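Local atomic coordinates of CRISPR-associated protein CasA/Cse1 (PDB entry 4AN8), a protein that probably acts within the Cascade ribonucleoprotein complex in CRISPR adaptive immunity against viruses and plasmids. Residues R301-W304 and R305-S308; L369-P372 and K373-E376; L388-G391 and L392-L395. All coordinates share one frame; numbering follows the deposited sequence.

Contact 1: R301-W304 and R305-S308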
loop_
_atom_site.group_PDB
_atom_site.type_symbol
_atom_site.label_atom_id
_atom_site.label_comp_id
_atom_site.label_asym_id
_atom_site.label_seq_id
_atom_site.Cartn_x
_atom_site.Cartn_y
_atom_site.Cartn_z
ATOM N N ARG A 301 -8.988 3.643 12.430
ATOM C CA ARG A 301 -7.732 3.576 13.174
ATOM C C ARG A 301 -6.501 4.066 12.389
ATOM O O ARG A 301 -6.147 3.519 11.356
ATOM C CB ARG A 301 -7.520 2.145 13.667
ATOM C CG ARG A 301 -6.189 1.862 14.320
ATOM C CD ARG A 301 -6.022 0.360 14.500
ATOM N NE ARG A 301 -4.714 0.009 15.040
ATOM C CZ ARG A 301 -4.420 0.003 16.334
ATOM N NH1 ARG A 301 -5.349 0.326 17.220
ATOM N NH2 ARG A 301 -3.199 -0.331 16.741
ATOM N N SER A 302 -5.843 5.092 12.911
ATOM C CA SER A 302 -4.623 5.638 12.316
ATOM C C SER A 302 -3.588 4.559 12.065
ATOM O O SER A 302 -3.286 3.764 12.944
ATOM C CB SER A 302 -4.016 6.714 13.232
ATOM O OG SER A 302 -4.815 7.885 13.258
ATOM N N PHE A 303 -3.018 4.550 10.867
ATOM C CA PHE A 303 -2.098 3.492 10.490
ATOM C C PHE A 303 -0.787 3.442 11.303
ATOM O O PHE A 303 -0.284 2.364 11.625
ATOM C CB PHE A 303 -1.784 3.561 8.997
ATOM C CG PHE A 303 -1.002 2.394 8.517
ATOM C CD1 PHE A 303 -1.550 1.125 8.566
ATOM C CD2 PHE A 303 0.307 2.547 8.079
ATOM C CE1 PHE A 303 -0.792 0.004 8.128
ATOM C CE2 PHE A 303 1.059 1.454 7.655
ATOM C CZ PHE A 303 0.517 0.184 7.680
ATOM N N TRP A 304 -0.232 4.600 11.627
ATOM C CA TRP A 304 1.038 4.659 12.340
ATOM C C TRP A 304 0.935 3.982 13.706
ATOM O O TRP A 304 1.952 3.666 14.335
ATOM C CB TRP A 304 1.556 6.106 12.469
ATOM C CG TRP A 304 0.545 7.076 13.029
ATOM C CD1 TRP A 304 -0.319 7.850 12.320
ATOM C CD2 TRP A 304 0.282 7.345 14.413
ATOM N NE1 TRP A 304 -1.101 8.599 13.167
ATOM C CE2 TRP A 304 -0.744 8.315 14.462
ATOM C CE3 TRP A 304 0.828 6.883 15.610
ATOM C CZ2 TRP A 304 -1.257 8.815 15.676
ATOM C CZ3 TRP A 304 0.329 7.396 16.822
ATOM C CH2 TRP A 304 -0.709 8.342 16.837
ATOM N N ARG A 305 -0.292 3.753 14.155
ATOM C CA ARG A 305 -0.515 3.079 15.428
ATOM C C ARG A 305 0.002 1.652 15.435
ATOM O O ARG A 305 0.207 1.072 16.490
ATOM C CB ARG A 305 -1.992 3.071 15.774
ATOM C CG ARG A 305 -2.470 4.390 16.285
ATOM C CD ARG A 305 -3.423 4.120 17.403
ATOM N NE ARG A 305 -4.757 4.501 17.040
ATOM C CZ ARG A 305 -5.841 4.162 17.720
ATOM N NH1 ARG A 305 -5.767 3.400 18.805
ATOM N NH2 ARG A 305 -7.007 4.588 17.277
ATOM N N ASP A 306 0.202 1.082 14.255
ATOM C CA ASP A 306 0.768 -0.257 14.152
ATOM C C ASP A 306 2.286 -0.257 13.958
ATOM O O ASP A 306 2.871 -1.329 13.800
ATOM C CB ASP A 306 0.103 -1.033 13.002
ATOM C CG ASP A 306 -1.353 -1.326 13.267
ATOM O OD1 ASP A 306 -1.677 -1.808 14.362
ATOM O OD2 ASP A 306 -2.196 -1.047 12.393
ATOM N N PHE A 307 2.923 0.912 13.940
ATOM C CA PHE A 307 4.350 0.970 13.606
ATOM C C PHE A 307 5.311 0.283 14.608
ATOM O O PHE A 307 6.419 -0.095 14.219
ATOM C CB PHE A 307 4.844 2.401 13.342
ATOM C CG PHE A 307 4.478 2.956 11.979
ATOM C CD1 PHE A 307 3.782 2.190 11.045
ATOM C CD2 PHE A 307 4.842 4.259 11.635
ATOM C CE1 PHE A 307 3.461 2.717 9.815
ATOM C CE2 PHE A 307 4.533 4.790 10.415
ATOM C CZ PHE A 307 3.852 4.025 9.491
ATOM N N SER A 308 4.932 0.140 15.878
ATOM C CA SER A 308 5.799 -0.566 16.830
ATOM C C SER A 308 5.502 -2.067 16.832
ATOM O O SER A 308 6.392 -2.878 17.059
ATOM C CB SER A 308 5.637 -0.001 18.243
ATOM O OG SER A 308 4.317 -0.222 18.709
HETATM O O HOH W 1 -6.707 6.569 15.361
#

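Contact 2: L369-P372 and K373-E376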
loop_
_atom_site.group_PDB
_atom_site.type_symbol
_atom_site.label_atom_id
_atom_site.label_comp_id
_atom_site.label_asym_id
_atom_site.label_seq_id
_atom_site.Cartn_x
_atom_site.Cartn_y
_atom_site.Cartn_z
ATOM N N LEU A 369 15.814 4.639 12.123
ATOM C CA LEU A 369 14.541 4.075 12.551
ATOM C C LEU A 369 14.723 2.679 13.141
ATOM O O LEU A 369 14.154 2.366 14.189
ATOM C CB LEU A 369 13.520 4.076 11.400
ATOM C CG LEU A 369 12.211 3.342 11.709
ATOM C CD1 LEU A 369 11.470 4.087 12.806
ATOM C CD2 LEU A 369 11.334 3.160 10.475
ATOM N N LEU A 370 15.540 1.847 12.505
ATOM C CA LEU A 370 15.650 0.454 12.945
ATOM C C LEU A 370 16.801 0.159 13.915
ATOM O O LEU A 370 17.328 -0.949 13.942
ATOM C CB LEU A 370 15.681 -0.504 11.747
ATOM C CG LEU A 370 14.398 -0.609 10.907
ATOM C CD1 LEU A 370 14.514 -1.689 9.848
ATOM C CD2 LEU A 370 13.181 -0.878 11.773
ATOM N N THR A 371 17.184 1.149 14.715
ATOM C CA THR A 371 18.136 0.935 15.812
ATOM C C THR A 371 17.359 0.687 17.111
ATOM O O THR A 371 16.197 1.077 17.214
ATOM C CB THR A 371 19.053 2.162 15.995
ATOM O OG1 THR A 371 18.257 3.301 16.336
ATOM C CG2 THR A 371 19.811 2.469 14.698
ATOM N N PRO A 372 17.991 0.033 18.106
ATOM C CA PRO A 372 17.341 -0.279 19.392
ATOM C C PRO A 372 16.802 0.948 20.126
ATOM O O PRO A 372 15.741 0.887 20.735
ATOM C CB PRO A 372 18.471 -0.919 20.211
ATOM C CG PRO A 372 19.368 -1.529 19.188
ATOM C CD PRO A 372 19.334 -0.577 18.010
ATOM N N LYS A 373 17.533 2.052 20.073
ATOM C CA LYS A 373 17.104 3.259 20.757
ATOM C C LYS A 373 15.853 3.832 20.090
ATOM O O LYS A 373 14.835 4.034 20.751
ATOM C CB LYS A 373 18.240 4.295 20.808
ATOM C CG LYS A 373 17.822 5.713 21.195
ATOM C CD LYS A 373 16.872 5.758 22.395
ATOM C CE LYS A 373 17.531 5.303 23.681
ATOM N NZ LYS A 373 16.623 5.491 24.853
ATOM N N ALA A 374 15.931 4.079 18.782
ATOM C CA ALA A 374 14.762 4.538 18.043
ATOM C C ALA A 374 13.582 3.583 18.238
ATOM O O ALA A 374 12.465 4.024 18.479
ATOM C CB ALA A 374 15.091 4.711 16.566
ATOM N N GLU A 375 13.818 2.279 18.152
ATOM C CA GLU A 375 12.715 1.332 18.305
ATOM C C GLU A 375 12.124 1.467 19.702
ATOM O O GLU A 375 10.910 1.408 19.884
ATOM C CB GLU A 375 13.148 -0.104 18.001
ATOM C CG GLU A 375 13.453 -0.318 16.513
ATOM C CD GLU A 375 13.759 -1.758 16.131
ATOM O OE1 GLU A 375 13.460 -2.689 16.910
ATOM O OE2 GLU A 375 14.298 -1.962 15.029
ATOM N N GLU A 376 13.001 1.674 20.682
ATOM C CA GLU A 376 12.599 1.839 22.070
ATOM C C GLU A 376 11.738 3.082 22.212
ATOM O O GLU A 376 10.665 3.037 22.817
ATOM C CB GLU A 376 13.839 1.940 22.965
ATOM C CG GLU A 376 13.626 2.652 24.292
ATOM C CD GLU A 376 14.936 2.963 25.004
ATOM O OE1 GLU A 376 15.856 2.116 24.972
ATOM O OE2 GLU A 376 15.050 4.061 25.590
#

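Contact 3: L388-G391 and L392-L395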
loop_
_atom_site.group_PDB
_atom_site.type_symbol
_atom_site.label_atom_id
_atom_site.label_comp_id
_atom_site.label_asym_id
_atom_site.label_seq_id
_atom_site.Cartn_x
_atom_site.Cartn_y
_atom_site.Cartn_z
ATOM N N LEU A 388 -3.348 6.902 27.086
ATOM C CA LEU A 388 -4.123 8.112 27.195
ATOM C C LEU A 388 -5.435 7.959 26.414
ATOM O O LEU A 388 -6.517 8.267 26.934
ATOM C CB LEU A 388 -3.292 9.287 26.701
ATOM C CG LEU A 388 -4.007 10.623 26.612
ATOM C CD1 LEU A 388 -4.667 10.925 27.945
ATOM C CD2 LEU A 388 -3.026 11.688 26.244
ATOM N N GLY A 389 -5.345 7.426 25.192
ATOM C CA GLY A 389 -6.510 7.273 24.335
ATOM C C GLY A 389 -7.525 6.326 24.932
ATOM O O GLY A 389 -8.732 6.463 24.709
ATOM N N GLN A 390 -7.038 5.355 25.694
ATOM C CA GLN A 390 -7.910 4.427 26.404
ATOM C C GLN A 390 -8.602 5.147 27.593
ATOM O O GLN A 390 -9.801 4.962 27.851
ATOM C CB GLN A 390 -7.096 3.221 26.885
ATOM C CG GLN A 390 -7.900 1.937 27.061
ATOM C CD GLN A 390 -8.441 1.376 25.743
ATOM O OE1 GLN A 390 -8.008 1.766 24.653
ATOM N NE2 GLN A 390 -9.396 0.458 25.845
ATOM N N GLY A 391 -7.837 5.971 28.300
ATOM C CA GLY A 391 -8.385 6.823 29.338
ATOM C C GLY A 391 -9.455 7.740 28.779
ATOM O O GLY A 391 -10.531 7.870 29.368
ATOM N N LEU A 392 -9.176 8.359 27.632
ATOM C CA LEU A 392 -10.159 9.214 26.961
ATOM C C LEU A 392 -11.402 8.443 26.543
ATOM O O LEU A 392 -12.523 8.922 26.727
ATOM C CB LEU A 392 -9.550 9.936 25.755
ATOM C CG LEU A 392 -8.482 10.962 26.141
ATOM C CD1 LEU A 392 -7.755 11.553 24.913
ATOM C CD2 LEU A 392 -9.072 12.073 27.030
ATOM N N LYS A 393 -11.216 7.257 25.972
ATOM C CA LYS A 393 -12.360 6.433 25.589
ATOM C C LYS A 393 -13.236 6.111 26.809
ATOM O O LYS A 393 -14.469 6.072 26.726
ATOM C CB LYS A 393 -11.890 5.142 24.910
ATOM C CG LYS A 393 -13.001 4.171 24.527
ATOM C CD LYS A 393 -12.400 2.858 24.042
ATOM C CE LYS A 393 -13.462 1.853 23.607
ATOM N NZ LYS A 393 -14.267 2.308 22.418
ATOM N N HIS A 394 -12.599 5.874 27.944
ATOM C CA HIS A 394 -13.347 5.540 29.141
ATOM C C HIS A 394 -14.099 6.780 29.620
ATOM O O HIS A 394 -15.277 6.714 29.987
ATOM C CB HIS A 394 -12.416 5.019 30.237
ATOM C CG HIS A 394 -13.123 4.676 31.512
ATOM N ND1 HIS A 394 -12.918 5.368 32.686
ATOM C CD2 HIS A 394 -14.049 3.728 31.790
ATOM C CE1 HIS A 394 -13.676 4.851 33.638
ATOM N NE2 HIS A 394 -14.374 3.856 33.120
ATOM N N LEU A 395 -13.410 7.911 29.598
ATOM C CA LEU A 395 -14.030 9.178 29.934
ATOM C C LEU A 395 -15.298 9.380 29.087
ATOM O O LEU A 395 -16.370 9.669 29.628
ATOM C CB LEU A 395 -13.032 10.305 29.714
ATOM C CG LEU A 395 -13.222 11.593 30.508
ATOM C CD1 LEU A 395 -12.130 12.607 30.167
ATOM C CD2 LEU A 395 -14.573 12.169 30.213
HETATM O O HOH W 2 -10.541 7.858 32.120
#

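Contact 1: R301-W304 and R305-S308
Arg305 folds back over Arg301, Ser302 and Trp304 in a short 3-10 turn, part of the loop between strand 292-294 and helix 320-333. Arg305 CB sits 3.2 Å from Ser302 O and lies over a face of the Arg301 guanidinium, offset toward the rim. Arg305 CG, next along, rests on the indole of Trp304, 4.2 Å from the centroid of the six-membered ring, a CH-pi contact. The chain then bends at chi2 (-140°) and chi3, bringing the Arg305 guanidinium across the Arg301 side chain, with Arg301 CG over one face of that guanidinium; the two guanidinium planes are 39° apart. At the tip, Arg305 NH2 donates to water 1 at 2.8 Å, and the same water accepts from Ser302 N. Arg305 NH1 comes within 3.5 Å of Arg301 NH1; this like-charge approach is probably eased by acidic partners, since Arg305 NH1 is salt-bridged to Glu386 and Arg301 NH2 to Asp306 OD1 (3.2 Å). That carboxylate oxygen is met from above its plane, 49° out of it, and has a second partner in Arg285. Trp434 adds a cation-pi contact to Arg305. Backbone bonds make the turn itself, from Asp306 N to Phe303 O (3.0 Å) and from Phe307 N to Trp304 O (2.9 Å). Asp438 OD1 bonds both Ser302 OG and Trp304 NE1, tying the turn to helix 429-446. The rings of Phe303 and Phe307 meet obliquely with perpendicular planes, while Trp304 CA stands over the Phe307 ring, 3.7 Å from its centroid.

Contact 2: L369-P372 and K373-E376
Glu375 N bonds Thr371 O at 2.8 Å and Glu376 N bonds Pro372 O at 2.9 Å, the first i to i+4 bonds of helix 372-403, which begins directly after the loop. Thr371 is the N-cap and Pro372 the first helical residue, a position where proline fits because its missing N-H is not needed there. The threonine hydroxyl lies between its own backbone N and carbonyl carbon (chi1 62°), which points OG1 at the start of the helix. Thr371 OG1 accepts a weak capping bond from Ala374 N, 3.5 Å long with an N-H...O angle of 155°, and it also donates to Gly368 O, just upstream. Ala374 CB packs 3.5 Å from Thr371 OG1 and equally close to Leu369 O. Glu375 reaches back along the incoming loop: Glu375 CG, anti to the carbonyl carbon (chi1 -69°), passes 3.2 Å from Thr371 O, and the extended chain carries the carboxylate beside Leu370. A negative charge in the first turn probably interacts favourably with the helix dipole. OE1 of this buried acid is salt-bridged to Arg313, which joins the helix start to the loop before helix 320-333. Glu375 OE2, the other oxygen, lies 3.6 Å from the methyl carbon Leu370 CD2.

Contact 3: L388-G391 and L392-L395
Gly391 O is gripped twice: Leu395 N donates to it along the helix at 2.9 Å, and water 2 donates at 2.8 Å. The water also lies in the ring plane at the edge of His394, where it makes a weak bond of 3.5 Å to His394 ND1. The first torsion of His394 places CG anti to the backbone N (chi1 179°), which sets the imidazole where water 2 can bridge ND1 and the Gly391 carbonyl. All this takes place in the middle of helix 372-403, within the bundle it forms with helices 429-446, 453-476 and 483-499. The i to i+4 bonds run without a break, from Leu392 N to Leu388 O (2.8 Å), Lys393 N to Gly389 O and His394 N to Gln390 O. On the buried side Leu392 leans back over the preceding turn: Leu392 CG lies 3.4 Å from Leu388 O, and Leu392 CD1 meets Leu388 CG at 4.2 Å. Tyr433 of helix 429-446 touches both leucines, Leu496 touches Leu392, and Leu395, one turn on, meets Trp469 and Phe493. On the exposed side the amide nitrogen of Gln390 approaches the Lys393 chain at one point, Gln390 NE2 lying 4.2 Å from Lys393 CD, and Lys393 also touches Glu430. The helix is thus amphipathic here, its leucines turned into the bundle and its polar chains outward. The water gives Gly391 O a second donor beside its helical bond, so this carbonyl can be solvated without interrupting the helix.

In the fold
Following the chain from the N terminus, the three contacts come in series; none nests in or crosses another, and each closes only a turn of its own stretch. Contact 1 forms the turn in the loop after strand 292-294 and joins strand 354-364 to helices 372-403 and 429-446. Contact 2 starts helix 372-403 and ties that start to the loop before helix 320-333. Contact 3 lies farther along the same helix and faces helices 429-446, 453-476 and 483-499. The centres of contacts 1 and 2 are about 16 Å apart and those of contacts 1 and 3 about 17 Å, whereas the centres of contacts 2 and 3 are about 27 Å apart.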